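Long-range contact in SPD1 nuclease (Streptococcus pyogenes, PDB 2XGR), which probably hydrolyses DNA outside the cell, as a prophage-encoded, metal-binding nuclease of the non-specific DNA/RNA endonuclease family with a His-Me finger: residues T43-L53 with S221-T229. Residues are numbered along the deposited sequence; the frame is centred on the assembly and turned at random.
Sequences THYKNTVSSKL and SIDENGVTT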
# COMPACT_ATOMS: atom_id res chain seq x y z
N THR A 43 -21.09 -2.05 -0.18
CA THR A 43 -21.48 -2.89 -1.31
C THR A 43 -22.58 -3.91 -0.93
O THR A 43 -23.18 -4.54 -1.81
CB THR A 43 -20.31 -3.68 -1.84
OG1 THR A 43 -19.92 -4.64 -0.86
CG2 THR A 43 -19.14 -2.73 -2.17
N HIS A 44 -22.72 -4.16 0.36
CA HIS A 44 -23.52 -5.30 0.85
C HIS A 44 -23.07 -6.67 0.39
O HIS A 44 -23.82 -7.63 0.52
CB HIS A 44 -25.04 -5.06 0.57
CG HIS A 44 -25.52 -3.75 1.09
ND1 HIS A 44 -25.66 -3.49 2.44
CD2 HIS A 44 -25.81 -2.60 0.46
CE1 HIS A 44 -25.99 -2.22 2.60
NE2 HIS A 44 -26.11 -1.66 1.42
N TYR A 45 -21.84 -6.82 -0.12
CA TYR A 45 -21.26 -8.16 -0.30
C TYR A 45 -20.58 -8.61 0.99
O TYR A 45 -19.87 -7.81 1.60
CB TYR A 45 -20.15 -8.10 -1.34
CG TYR A 45 -20.62 -7.89 -2.75
CD1 TYR A 45 -21.55 -8.78 -3.32
CD2 TYR A 45 -20.09 -6.87 -3.54
CE1 TYR A 45 -21.98 -8.63 -4.64
CE2 TYR A 45 -20.53 -6.69 -4.87
CZ TYR A 45 -21.46 -7.60 -5.41
OH TYR A 45 -21.88 -7.47 -6.73
N LYS A 46 -20.75 -9.87 1.40
CA LYS A 46 -19.94 -10.40 2.50
C LYS A 46 -18.50 -10.45 1.98
O LYS A 46 -18.27 -10.67 0.81
CB LYS A 46 -20.37 -11.80 2.93
CG LYS A 46 -21.70 -11.83 3.69
CD LYS A 46 -21.61 -11.06 5.04
CE LYS A 46 -23.05 -10.58 5.47
NZ LYS A 46 -23.17 -10.16 6.91
N ASN A 47 -17.55 -10.27 2.89
CA ASN A 47 -16.14 -10.26 2.46
C ASN A 47 -15.75 -11.59 1.80
O ASN A 47 -14.82 -11.64 0.99
CB ASN A 47 -15.25 -10.00 3.70
CG ASN A 47 -15.39 -11.09 4.76
OD1 ASN A 47 -16.28 -11.02 5.65
ND2 ASN A 47 -14.52 -12.06 4.69
N THR A 48 -16.45 -12.70 2.12
CA THR A 48 -16.11 -14.00 1.58
C THR A 48 -16.41 -14.12 0.09
O THR A 48 -16.00 -15.11 -0.56
CB THR A 48 -16.89 -15.14 2.33
OG1 THR A 48 -18.24 -14.72 2.45
CG2 THR A 48 -16.32 -15.32 3.77
N VAL A 49 -17.06 -13.13 -0.50
CA VAL A 49 -17.24 -13.18 -1.94
C VAL A 49 -15.95 -12.96 -2.70
O VAL A 49 -15.83 -13.40 -3.84
CB VAL A 49 -18.28 -12.20 -2.54
CG1 VAL A 49 -19.58 -12.28 -1.77
CG2 VAL A 49 -17.71 -10.75 -2.56
N SER A 50 -14.98 -12.31 -2.06
CA SER A 50 -13.71 -12.01 -2.76
C SER A 50 -12.67 -13.03 -2.36
O SER A 50 -12.66 -13.52 -1.24
CB SER A 50 -13.21 -10.63 -2.32
OG SER A 50 -11.96 -10.39 -2.99
N SER A 51 -11.85 -13.43 -3.28
CA SER A 51 -10.70 -14.27 -2.92
C SER A 51 -9.42 -13.46 -2.77
O SER A 51 -8.35 -14.02 -2.60
CB SER A 51 -10.51 -15.37 -4.00
OG SER A 51 -10.15 -14.80 -5.27
N LYS A 52 -9.55 -12.13 -2.81
CA LYS A 52 -8.38 -11.26 -2.73
C LYS A 52 -7.95 -10.82 -1.35
O LYS A 52 -6.85 -10.24 -1.25
CB LYS A 52 -8.62 -10.00 -3.54
CG LYS A 52 -8.81 -10.29 -5.05
CD LYS A 52 -8.95 -8.95 -5.77
CE LYS A 52 -9.24 -9.15 -7.30
NZ LYS A 52 -9.37 -7.83 -8.02
N LEU A 53 -8.76 -11.11 -0.33
CA LEU A 53 -8.63 -10.43 0.98
C LEU A 53 -8.11 -11.42 2.02
O LEU A 53 -8.08 -12.68 1.76
CB LEU A 53 -10.00 -9.91 1.42
CG LEU A 53 -10.80 -9.18 0.30
CD1 LEU A 53 -12.09 -8.64 0.88
CD2 LEU A 53 -9.90 -7.99 -0.16
N SER A 221 -9.16 1.43 -9.69
CA SER A 221 -9.89 0.50 -10.55
C SER A 221 -10.61 -0.44 -9.60
O SER A 221 -9.97 -1.10 -8.79
CB SER A 221 -8.93 -0.26 -11.47
OG SER A 221 -9.62 -1.33 -12.17
N ILE A 222 -11.92 -0.58 -9.77
CA ILE A 222 -12.75 -1.31 -8.85
C ILE A 222 -13.16 -2.61 -9.51
O ILE A 222 -13.43 -2.62 -10.70
CB ILE A 222 -14.00 -0.50 -8.51
CG1 ILE A 222 -13.55 0.87 -7.95
CG2 ILE A 222 -14.79 -1.17 -7.44
CD1 ILE A 222 -14.50 2.00 -8.44
N ASP A 223 -13.09 -3.74 -8.78
CA ASP A 223 -13.42 -5.03 -9.40
C ASP A 223 -14.90 -5.34 -9.12
O ASP A 223 -15.65 -4.49 -8.60
CB ASP A 223 -12.48 -6.15 -8.89
CG ASP A 223 -12.76 -6.55 -7.41
OD1 ASP A 223 -13.71 -6.10 -6.70
OD2 ASP A 223 -11.90 -7.31 -6.93
N GLU A 224 -15.35 -6.53 -9.49
CA GLU A 224 -16.78 -6.74 -9.40
C GLU A 224 -17.30 -6.99 -7.98
O GLU A 224 -18.50 -7.17 -7.81
CB GLU A 224 -17.26 -7.78 -10.43
CG GLU A 224 -16.43 -9.04 -10.63
CD GLU A 224 -14.89 -8.98 -10.39
OE1 GLU A 224 -14.51 -9.82 -9.56
OE2 GLU A 224 -14.08 -8.20 -11.01
N ASN A 225 -16.41 -6.96 -6.97
CA ASN A 225 -16.83 -7.01 -5.55
C ASN A 225 -16.56 -5.72 -4.82
O ASN A 225 -16.71 -5.65 -3.60
CB ASN A 225 -16.11 -8.16 -4.84
CG ASN A 225 -16.41 -9.47 -5.47
OD1 ASN A 225 -17.59 -9.82 -5.73
ND2 ASN A 225 -15.37 -10.25 -5.69
N GLY A 226 -16.18 -4.67 -5.55
CA GLY A 226 -15.93 -3.45 -4.89
C GLY A 226 -14.53 -3.24 -4.29
O GLY A 226 -14.32 -2.26 -3.60
N VAL A 227 -13.61 -4.16 -4.58
CA VAL A 227 -12.21 -4.06 -4.09
C VAL A 227 -11.46 -3.18 -5.09
O VAL A 227 -11.59 -3.36 -6.30
CB VAL A 227 -11.60 -5.46 -4.07
CG1 VAL A 227 -10.06 -5.40 -3.63
CG2 VAL A 227 -12.44 -6.32 -3.10
N THR A 228 -10.69 -2.20 -4.59
CA THR A 228 -10.01 -1.21 -5.45
C THR A 228 -8.55 -1.53 -5.59
O THR A 228 -7.94 -1.98 -4.63
CB THR A 228 -10.13 0.18 -4.83
OG1 THR A 228 -11.50 0.54 -4.75
CG2 THR A 228 -9.48 1.28 -5.71
N THR A 229 -8.05 -1.44 -6.82
CA THR A 229 -6.62 -1.64 -7.07
C THR A 229 -6.08 -0.41 -7.78
O THR A 229 -6.70 0.08 -8.72
CB THR A 229 -6.42 -2.88 -7.94
OG1 THR A 229 -7.03 -4.02 -7.31
CG2 THR A 229 -4.88 -3.21 -8.18
O HOH W 1 -15.21 -12.85 -7.21
O HOH W 2 -12.65 -9.44 -5.44
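K52 and D223 join the two segments by a salt bridge, with N225 wedged beside it among V49, S50 and Y45. The lysine runs extended beyond CG (chi3 -176°) to bring NZ 2.8 Å from D223 OD2, on the anti side and 15° out of the carboxylate plane. V49 CG2 lies 3.3 Å from N225 OD1, which also sits over the centre of one face of the Y45 ring. The amide's other end faces S50, where a water accepts from N225 ND2, donates to D223 OD2 at 2.7 Å and is hydrogen-bonded to S50 OG. V227 CG2 meets L53 CD2 at 4.2 Å.

The second shell is the hairpin turn itself. D223 OD1 receives N225 N, an Asx turn, and V227 N from opposite faces of the carboxylate plane, within a type I turn from D223 to G226. Facing it, K52 N donates to S50 OG (3.0 Å), an ST turn that shapes the loop, and K52 O is held by Q200 and H77.

One carboxylate thus divides its work, OD1 ordering its turn and OD2 taking lysine and water; salt bridge, bridging water and van der Waals packing fasten the hairpin to the end of strand 39-46 and the 3-10 turn and loop beyond.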